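Local structure of transcription termination factor FttA (Pyrococcus horikoshii, 3AF6) at residues Leu265-Leu268 with Phe269-Asn272; Gly219-Val222 with Ala223-Asn226; Phe295-Ile298 with Gln299-Asn302. The protein probably terminates transcription across the genome by cleaving nascent RNA as a zinc-dependent nuclease that also has 5'-3' exonuclease activity. All coordinates share one frame; numbering follows the deposited sequence.

Overall arrangement
All three contacts are local ones within the metallo-beta-lactamase part of the chain. They follow one another along it: interaction 2 in the loop after strand 213-216, interaction 1 on the short helix 267-270, and interaction 3 at the C-terminal end of the long helix 282-301. Interactions 2 and 3 lie closest, with centres about 13 Å apart, and they touch: Leu225 and Val222 of the loop pack on Phe295, and Leu225 also meets Gln299. Interaction 1 stands apart, its centre about 16 Å from interaction 2 and about 18 Å from interaction 3, touching neither. Together they sample parts of the metallo-beta-lactamase domain that lie near the two-zinc site.

Interaction 1 of 3, residues Leu265-Leu268 with Phe269-Asn272; sequences LPYL and FRYN
Phe269 and Arg270 turn back onto Pro266 in a single short helical turn, residues 267-270, which closes in a Schellman motif just beyond Tyr271. The carbonyl oxygen of Pro266 holds the turn together by accepting two backbone donors. Arg270 N reaches Pro266 O at 3.2 Å, nearly along the C=O axis, while Phe269 N reaches Pro266 O at 2.9 Å from well above the carbonyl plane. A weak bond runs from Tyr271 N to Tyr267 O at 3.4 Å.

Two tyrosines meet on one flank of this turn. Tyr271 directs its ring edge at a face of Tyr267 in an offset edge-to-face pair, with ring centroids 4.9 Å apart and planes at 65°. A chi1 of -175° swings CG of Tyr267 away from its own amide nitrogen and carries the ring forward along the turn, although its CB starts out away from the following residues. Arg270 comes in obliquely on the same side of the Tyr267 ring: its chain is extended from CG to NE and brings NH1 to 3.6 Å from Tyr267 CE1. The guanidinium stands almost perpendicular to the tyrosine ring, at 82°, so the two planes do not stack; Tyr271 OH lies over one face of the guanidinium, offset toward its rim. The same arginine side chain also touches Asp312.

Phe269 leaves on a different, buried side, packing on Glu315 and Val316 and meeting the ring of His319 with the planes inclined. Leu265 and Leu268 both pack against Ile252 of strand 251-253.

At the end, Asn272 takes up positive phi. Asn272 N bonds to Phe269 O at 2.9 Å and Leu273 N to Leu268 O, a six-residue bond with a shorter one within it, the pair that defines a Schellman motif closing a helix.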
ATOM      1  N   LEU A 265      -1.186   9.698  -8.071  1.00 36.50           N
ATOM      2  CA  LEU A 265      -0.112  10.301  -7.301  1.00 36.59           C
ATOM      3  C   LEU A 265       1.091  10.771  -8.132  1.00 37.07           C
ATOM      4  O   LEU A 265       1.530  11.908  -7.999  1.00 36.95           O
ATOM      5  CB  LEU A 265       0.325   9.337  -6.200  1.00 37.20           C
ATOM      6  CG  LEU A 265       1.351   9.799  -5.162  1.00 38.84           C
ATOM      7  CD1 LEU A 265       0.990  11.160  -4.563  1.00 39.41           C
ATOM      8  CD2 LEU A 265       1.402   8.744  -4.078  1.00 39.35           C
ATOM      9  N   PRO A 266       1.634   9.913  -9.015  1.00 37.55           N
ATOM     10  CA  PRO A 266       2.783  10.395  -9.790  1.00 37.74           C
ATOM     11  C   PRO A 266       2.445  11.502 -10.808  1.00 38.71           C
ATOM     12  O   PRO A 266       3.303  12.314 -11.168  1.00 36.51           O
ATOM     13  CB  PRO A 266       3.336   9.116 -10.415  1.00 37.26           C
ATOM     14  CG  PRO A 266       2.153   8.244 -10.512  1.00 38.27           C
ATOM     15  CD  PRO A 266       1.399   8.480  -9.250  1.00 37.26           C
ATOM     16  N   TYR A 267       1.192  11.548 -11.244  1.00 38.47           N
ATOM     17  CA  TYR A 267       0.734  12.572 -12.179  1.00 39.77           C
ATOM     18  C   TYR A 267       1.065  13.944 -11.606  1.00 40.49           C
ATOM     19  O   TYR A 267       1.374  14.894 -12.332  1.00 39.26           O
ATOM     20  CB  TYR A 267      -0.778  12.474 -12.345  1.00 42.24           C
ATOM     21  CG  TYR A 267      -1.369  13.398 -13.383  1.00 45.42           C
ATOM     22  CD1 TYR A 267      -1.440  13.011 -14.722  1.00 47.42           C
ATOM     23  CD2 TYR A 267      -1.912  14.632 -13.023  1.00 45.18           C
ATOM     24  CE1 TYR A 267      -2.044  13.818 -15.675  1.00 48.70           C
ATOM     25  CE2 TYR A 267      -2.520  15.450 -13.969  1.00 46.90           C
ATOM     26  CZ  TYR A 267      -2.583  15.032 -15.292  1.00 49.94           C
ATOM     27  OH  TYR A 267      -3.181  15.821 -16.244  1.00 55.88           O
ATOM     28  N   LEU A 268       0.990  14.029 -10.284  1.00 40.96           N
ATOM     29  CA  LEU A 268       1.245  15.264  -9.563  1.00 40.55           C
ATOM     30  C   LEU A 268       2.641  15.819  -9.778  1.00 41.77           C
ATOM     31  O   LEU A 268       2.823  17.036  -9.829  1.00 43.46           O
ATOM     32  CB  LEU A 268       0.995  15.036  -8.075  1.00 39.29           C
ATOM     33  CG  LEU A 268      -0.169  15.775  -7.410  1.00 41.57           C
ATOM     34  CD1 LEU A 268      -1.291  16.077  -8.408  1.00 37.08           C
ATOM     35  CD2 LEU A 268      -0.663  14.921  -6.242  1.00 40.54           C
ATOM     36  N   PHE A 269       3.622  14.930  -9.899  1.00 42.46           N
ATOM     37  CA  PHE A 269       5.008  15.334 -10.098  1.00 42.19           C
ATOM     38  C   PHE A 269       5.279  15.641 -11.569  1.00 43.79           C
ATOM     39  O   PHE A 269       6.056  16.535 -11.896  1.00 44.95           O
ATOM     40  CB  PHE A 269       5.943  14.230  -9.592  1.00 42.25           C
ATOM     41  CG  PHE A 269       5.921  14.052  -8.096  1.00 40.10           C
ATOM     42  CD1 PHE A 269       6.565  14.956  -7.266  1.00 40.19           C
ATOM     43  CD2 PHE A 269       5.236  12.992  -7.518  1.00 42.36           C
ATOM     44  CE1 PHE A 269       6.532  14.812  -5.868  1.00 39.34           C
ATOM     45  CE2 PHE A 269       5.197  12.839  -6.120  1.00 42.26           C
ATOM     46  CZ  PHE A 269       5.849  13.755  -5.299  1.00 39.46           C
ATOM     47  N   ARG A 270       4.630  14.896 -12.458  1.00 45.14           N
ATOM     48  CA  ARG A 270       4.790  15.110 -13.889  1.00 46.43           C
ATOM     49  C   ARG A 270       4.570  16.587 -14.212  1.00 45.75           C
ATOM     50  O   ARG A 270       5.258  17.145 -15.055  1.00 44.60           O
ATOM     51  CB  ARG A 270       3.783  14.261 -14.668  1.00 49.32           C
ATOM     52  CG  ARG A 270       3.775  14.516 -16.174  1.00 53.56           C
ATOM     53  CD  ARG A 270       2.552  13.898 -16.825  1.00 56.86           C
ATOM     54  NE  ARG A 270       2.463  14.202 -18.250  1.00 62.87           N
ATOM     55  CZ  ARG A 270       1.356  14.053 -18.976  1.00 65.51           C
ATOM     56  NH1 ARG A 270       0.241  13.601 -18.412  1.00 66.69           N
ATOM     57  NH2 ARG A 270       1.355  14.361 -20.268  1.00 64.76           N
ATOM     58  N   TYR A 271       3.611  17.206 -13.523  1.00 45.64           N
ATOM     59  CA  TYR A 271       3.287  18.618 -13.722  1.00 44.39           C
ATOM     60  C   TYR A 271       3.801  19.560 -12.633  1.00 43.93           C
ATOM     61  O   TYR A 271       3.411  20.718 -12.585  1.00 42.30           O
ATOM     62  CB  TYR A 271       1.777  18.793 -13.851  1.00 44.25           C
ATOM     63  CG  TYR A 271       1.205  18.264 -15.148  1.00 46.81           C
ATOM     64  CD1 TYR A 271       1.527  18.855 -16.376  1.00 46.53           C
ATOM     65  CD2 TYR A 271       0.330  17.185 -15.150  1.00 47.15           C
ATOM     66  CE1 TYR A 271       0.987  18.380 -17.571  1.00 48.24           C
ATOM     67  CE2 TYR A 271      -0.213  16.702 -16.330  1.00 50.68           C
ATOM     68  CZ  TYR A 271       0.112  17.300 -17.540  1.00 51.43           C
ATOM     69  OH  TYR A 271      -0.462  16.816 -18.695  1.00 51.05           O
ATOM     70  N   ASN A 272       4.688  19.077 -11.774  1.00 44.83           N
ATOM     71  CA  ASN A 272       5.222  19.907 -10.697  1.00 47.89           C
ATOM     72  C   ASN A 272       4.144  20.560  -9.831  1.00 46.86           C
ATOM     73  O   ASN A 272       4.259  21.730  -9.460  1.00 47.05           O
ATOM     74  CB  ASN A 272       6.122  20.998 -11.261  1.00 51.23           C
ATOM     75  CG  ASN A 272       7.487  20.486 -11.616  1.00 55.93           C
ATOM     76  OD1 ASN A 272       7.628  19.623 -12.484  1.00 58.12           O
ATOM     77  ND2 ASN A 272       8.512  21.008 -10.944  1.00 58.18           N
TER

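Interaction 2 of 3, residues Gly219-Val222 with Ala223-Asn226; sequences GVNV and AMLN
This is a local turn contact, Val220 and Asn221 meeting Met224 and Leu225 in the loop that runs from strand 213-216 to helix 228-231 of the metallo-beta-lactamase fold. The backbone bond from Met224 N to Asn221 O, 2.9 Å long, closes a four-residue beta turn whose middle residues, Val222 and Ala223, have type I torsions; the exact place of Met224 N is less certain.

Asn221 bends its side chain forward over the turn. Its first torsion is fully extended (chi1 -179°), which brings Asn221 OD1 to 2.9 Å from Ala223 N. On another side, Val220 CG2 touches Leu225 CD2 at 3.7 Å, joining the residues before and after the turn by an apolar contact.

Neighbours place the loop. Val220 exchanges a backbone hydrogen bond with Leu259, and its side chain lies about 6 Å from that of the zinc ligand Asp260. Val222 touches Val526 and Ala223 touches Thr555, both in the predicted beta-CASP region.

Chemically, the turn thus pairs a polar side, where Asn221 lies by the backbone amides, with an apolar one, where Val220 and Leu225 meet through methyl groups.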
ATOM      1  N   GLY A 219      -6.408   8.507  -6.100  1.00 35.19           N
ATOM      2  CA  GLY A 219      -6.496   7.463  -7.085  1.00 34.27           C
ATOM      3  C   GLY A 219      -6.982   7.943  -8.428  1.00 37.84           C
ATOM      4  O   GLY A 219      -7.295   9.122  -8.646  1.00 35.49           O
ATOM      5  N   VAL A 220      -7.027   6.983  -9.338  1.00 38.96           N
ATOM      6  CA  VAL A 220      -7.475   7.183 -10.694  1.00 39.22           C
ATOM      7  C   VAL A 220      -8.510   6.089 -10.889  1.00 40.08           C
ATOM      8  O   VAL A 220      -8.587   5.148 -10.100  1.00 40.54           O
ATOM      9  CB  VAL A 220      -6.315   6.967 -11.687  1.00 38.91           C
ATOM     10  CG1 VAL A 220      -5.735   5.582 -11.503  1.00 36.85           C
ATOM     11  CG2 VAL A 220      -6.807   7.141 -13.110  1.00 37.74           C
ATOM     12  N   ASN A 221      -9.321   6.216 -11.922  1.00 40.84           N
ATOM     13  CA  ASN A 221     -10.314   5.200 -12.192  1.00 41.53           C
ATOM     14  C   ASN A 221      -9.954   4.623 -13.559  1.00 43.02           C
ATOM     15  O   ASN A 221     -10.329   5.190 -14.579  1.00 44.90           O
ATOM     16  CB  ASN A 221     -11.699   5.832 -12.210  1.00 40.86           C
ATOM     17  CG  ASN A 221     -12.788   4.823 -12.452  1.00 42.08           C
ATOM     18  OD1 ASN A 221     -12.534   3.750 -13.003  1.00 44.65           O
ATOM     19  ND2 ASN A 221     -14.015   5.162 -12.065  1.00 38.52           N
ATOM     20  N   VAL A 222      -9.208   3.518 -13.585  1.00 44.07           N
ATOM     21  CA  VAL A 222      -8.807   2.923 -14.862  1.00 45.81           C
ATOM     22  C   VAL A 222     -10.025   2.518 -15.678  1.00 47.48           C
ATOM     23  O   VAL A 222      -9.999   2.520 -16.911  1.00 45.62           O
ATOM     24  CB  VAL A 222      -7.901   1.670 -14.677  1.00 46.69           C
ATOM     25  CG1 VAL A 222      -6.565   2.070 -14.066  1.00 45.82           C
ATOM     26  CG2 VAL A 222      -8.608   0.629 -13.816  1.00 45.98           C
ATOM     27  N   ALA A 223     -11.101   2.181 -14.979  1.00 49.96           N
ATOM     28  CA  ALA A 223     -12.331   1.777 -15.643  1.00 54.14           C
ATOM     29  C   ALA A 223     -12.842   2.877 -16.563  1.00 54.95           C
ATOM     30  O   ALA A 223     -13.758   2.649 -17.351  1.00 56.33           O
ATOM     31  CB  ALA A 223     -13.408   1.427 -14.599  1.00 54.59           C
ATOM     32  N   MET A 224     -12.260   4.070 -16.474  1.00 55.10           N
ATOM     33  CA  MET A 224     -12.724   5.160 -17.312  1.00 55.22           C
ATOM     34  C   MET A 224     -11.707   6.219 -17.723  1.00 54.65           C
ATOM     35  O   MET A 224     -12.011   7.411 -17.696  1.00 51.92           O
ATOM     36  CB  MET A 224     -13.921   5.829 -16.639  1.00 56.96           C
ATOM     37  CG  MET A 224     -15.059   4.864 -16.402  1.00 59.45           C
ATOM     38  SD  MET A 224     -16.550   5.618 -15.819  1.00 63.54           S
ATOM     39  CE  MET A 224     -17.340   6.015 -17.401  1.00 64.54           C
ATOM     40  N   LEU A 225     -10.509   5.788 -18.116  1.00 55.40           N
ATOM     41  CA  LEU A 225      -9.484   6.724 -18.566  1.00 57.03           C
ATOM     42  C   LEU A 225      -9.969   7.418 -19.834  1.00 58.79           C
ATOM     43  O   LEU A 225      -9.460   8.469 -20.206  1.00 59.53           O
ATOM     44  CB  LEU A 225      -8.176   5.996 -18.870  1.00 57.22           C
ATOM     45  CG  LEU A 225      -7.345   5.459 -17.708  1.00 57.42           C
ATOM     46  CD1 LEU A 225      -6.050   4.869 -18.242  1.00 56.32           C
ATOM     47  CD2 LEU A 225      -7.040   6.585 -16.740  1.00 57.74           C
ATOM     48  N   ASN A 226     -10.949   6.809 -20.499  1.00 62.19           N
ATOM     49  CA  ASN A 226     -11.533   7.356 -21.726  1.00 63.88           C
ATOM     50  C   ASN A 226     -12.113   8.751 -21.480  1.00 63.54           C
ATOM     51  O   ASN A 226     -12.211   9.560 -22.403  1.00 64.33           O
ATOM     52  CB  ASN A 226     -12.642   6.424 -22.255  1.00 66.26           C
ATOM     53  CG  ASN A 226     -12.098   5.265 -23.110  1.00 69.65           C
ATOM     54  OD1 ASN A 226     -10.889   5.020 -23.162  1.00 70.79           O
ATOM     55  ND2 ASN A 226     -13.001   4.547 -23.778  1.00 68.74           N
TER

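Interaction 3 of 3, residues Phe295-Ile298 with Gln299-Asn302; sequences FIEI and QQSN
Phe295 and Gln299, one helical turn apart near the end of helix 282-301, make the main side-chain contact here, a flat amide-on-ring stack. The Gln299 amide and the phenyl ring are only 9° from parallel. OE1 of Gln299 sits over one face of the ring, offset toward the rim, at 3.7 Å from Phe295 CZ, and Gln299 CD lies at 3.7 Å from Phe295 CE1. The glutamine chain, extended beyond CG, carries the amide to the ring, and chi3 (-63°) turns it nearly parallel. That amide is also pinned from outside: Gln299 OE1 accepts a hydrogen bond from Leu307 N, which should help fix its rotation over the ring.

Backbone hydrogen bonds form the second group. Gln299 N donates to Phe295 O (3.2 Å), Gln300 N to Ile296 O (3.1 Å), and Ser301 N to Glu297 O (2.9 Å), the regular i to i+4 pattern.

The last group is one side-chain-to-backbone bond. Ser301 OG, set between its backbone N and carbonyl carbon (chi1 73°), turns back and donates to Ile298 O at 2.8 Å.

Elsewhere Ile296 packs on Pro310 and Ile313, while Phe295 meets Tyr308. A serine hydroxyl bonded to a carbonyl three residues back is common in alpha helices; here it falls at the C-terminal end of helix 282-301.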
ATOM      1  N   PHE A 295       1.111  -0.040 -14.681  1.00 45.76           N
ATOM      2  CA  PHE A 295       0.051   0.767 -15.289  1.00 43.88           C
ATOM      3  C   PHE A 295       0.458   1.531 -16.553  1.00 44.56           C
ATOM      4  O   PHE A 295      -0.233   1.461 -17.576  1.00 42.01           O
ATOM      5  CB  PHE A 295      -0.501   1.741 -14.247  1.00 43.34           C
ATOM      6  CG  PHE A 295      -1.528   2.700 -14.786  1.00 43.44           C
ATOM      7  CD1 PHE A 295      -2.526   2.265 -15.652  1.00 42.05           C
ATOM      8  CD2 PHE A 295      -1.514   4.040 -14.397  1.00 42.91           C
ATOM      9  CE1 PHE A 295      -3.492   3.148 -16.121  1.00 42.08           C
ATOM     10  CE2 PHE A 295      -2.478   4.929 -14.858  1.00 40.56           C
ATOM     11  CZ  PHE A 295      -3.466   4.481 -15.721  1.00 43.02           C
ATOM     12  N   ILE A 296       1.567   2.263 -16.496  1.00 44.37           N
ATOM     13  CA  ILE A 296       1.989   3.002 -17.673  1.00 45.78           C
ATOM     14  C   ILE A 296       2.435   2.060 -18.786  1.00 47.73           C
ATOM     15  O   ILE A 296       2.215   2.335 -19.974  1.00 48.08           O
ATOM     16  CB  ILE A 296       3.094   4.044 -17.343  1.00 43.76           C
ATOM     17  CG1 ILE A 296       4.221   3.415 -16.538  1.00 44.87           C
ATOM     18  CG2 ILE A 296       2.476   5.208 -16.578  1.00 43.50           C
ATOM     19  CD1 ILE A 296       5.254   4.430 -16.056  1.00 43.62           C
ATOM     20  N   GLU A 297       3.029   0.932 -18.410  1.00 48.20           N
ATOM     21  CA  GLU A 297       3.455  -0.041 -19.409  1.00 48.98           C
ATOM     22  C   GLU A 297       2.263  -0.698 -20.117  1.00 46.81           C
ATOM     23  O   GLU A 297       2.298  -0.912 -21.327  1.00 45.18           O
ATOM     24  CB  GLU A 297       4.342  -1.107 -18.766  1.00 51.49           C
ATOM     25  CG  GLU A 297       5.774  -0.655 -18.569  1.00 57.32           C
ATOM     26  CD  GLU A 297       6.601  -1.656 -17.782  1.00 61.10           C
ATOM     27  OE1 GLU A 297       6.452  -2.878 -18.021  1.00 62.45           O
ATOM     28  OE2 GLU A 297       7.409  -1.217 -16.933  1.00 62.50           O
ATOM     29  N   ILE A 298       1.209  -1.022 -19.380  1.00 46.11           N
ATOM     30  CA  ILE A 298       0.050  -1.636 -20.025  1.00 47.49           C
ATOM     31  C   ILE A 298      -0.560  -0.648 -21.037  1.00 47.82           C
ATOM     32  O   ILE A 298      -0.993  -1.041 -22.127  1.00 46.27           O
ATOM     33  CB  ILE A 298      -1.018  -2.067 -18.980  1.00 46.85           C
ATOM     34  CG1 ILE A 298      -0.399  -3.037 -17.974  1.00 46.02           C
ATOM     35  CG2 ILE A 298      -2.189  -2.735 -19.669  1.00 46.84           C
ATOM     36  CD1 ILE A 298       0.463  -4.116 -18.604  1.00 46.86           C
ATOM     37  N   GLN A 299      -0.573   0.633 -20.675  1.00 47.27           N
ATOM     38  CA  GLN A 299      -1.094   1.671 -21.553  1.00 48.62           C
ATOM     39  C   GLN A 299      -0.293   1.731 -22.854  1.00 49.19           C
ATOM     40  O   GLN A 299      -0.862   1.761 -23.947  1.00 48.12           O
ATOM     41  CB  GLN A 299      -1.032   3.034 -20.862  1.00 49.14           C
ATOM     42  CG  GLN A 299      -2.145   3.290 -19.864  1.00 48.75           C
ATOM     43  CD  GLN A 299      -2.040   4.658 -19.223  1.00 49.75           C
ATOM     44  OE1 GLN A 299      -1.074   4.959 -18.527  1.00 50.18           O
ATOM     45  NE2 GLN A 299      -3.036   5.497 -19.460  1.00 52.40           N
ATOM     46  N   GLN A 300       1.029   1.751 -22.729  1.00 49.97           N
ATOM     47  CA  GLN A 300       1.897   1.807 -23.895  1.00 51.47           C
ATOM     48  C   GLN A 300       1.766   0.556 -24.754  1.00 52.49           C
ATOM     49  O   GLN A 300       1.725   0.641 -25.979  1.00 53.26           O
ATOM     50  CB  GLN A 300       3.350   2.002 -23.459  1.00 50.68           C
ATOM     51  CG  GLN A 300       3.589   3.331 -22.763  1.00 52.78           C
ATOM     52  CD  GLN A 300       5.008   3.486 -22.262  1.00 53.64           C
ATOM     53  OE1 GLN A 300       5.471   2.704 -21.438  1.00 54.27           O
ATOM     54  NE2 GLN A 300       5.707   4.501 -22.759  1.00 55.14           N
ATOM     55  N   SER A 301       1.687  -0.609 -24.119  1.00 54.08           N
ATOM     56  CA  SER A 301       1.556  -1.847 -24.876  1.00 55.68           C
ATOM     57  C   SER A 301       0.256  -1.776 -25.661  1.00 55.13           C
ATOM     58  O   SER A 301       0.040  -2.555 -26.579  1.00 55.53           O
ATOM     59  CB  SER A 301       1.548  -3.077 -23.947  1.00 56.27           C
ATOM     60  OG  SER A 301       0.326  -3.202 -23.235  1.00 58.75           O
ATOM     61  N   ASN A 302      -0.607  -0.837 -25.282  1.00 55.03           N
ATOM     62  CA  ASN A 302      -1.884  -0.638 -25.953  1.00 54.97           C
ATOM     63  C   ASN A 302      -1.812   0.505 -26.959  1.00 54.28           C
ATOM     64  O   ASN A 302      -2.833   0.925 -27.509  1.00 53.71           O
ATOM     65  CB  ASN A 302      -2.984  -0.329 -24.942  1.00 58.43           C
ATOM     66  CG  ASN A 302      -3.699  -1.568 -24.473  1.00 61.49           C
ATOM     67  OD1 ASN A 302      -3.792  -2.552 -25.208  1.00 63.94           O
ATOM     68  ND2 ASN A 302      -4.230  -1.527 -23.253  1.00 61.90           N
TER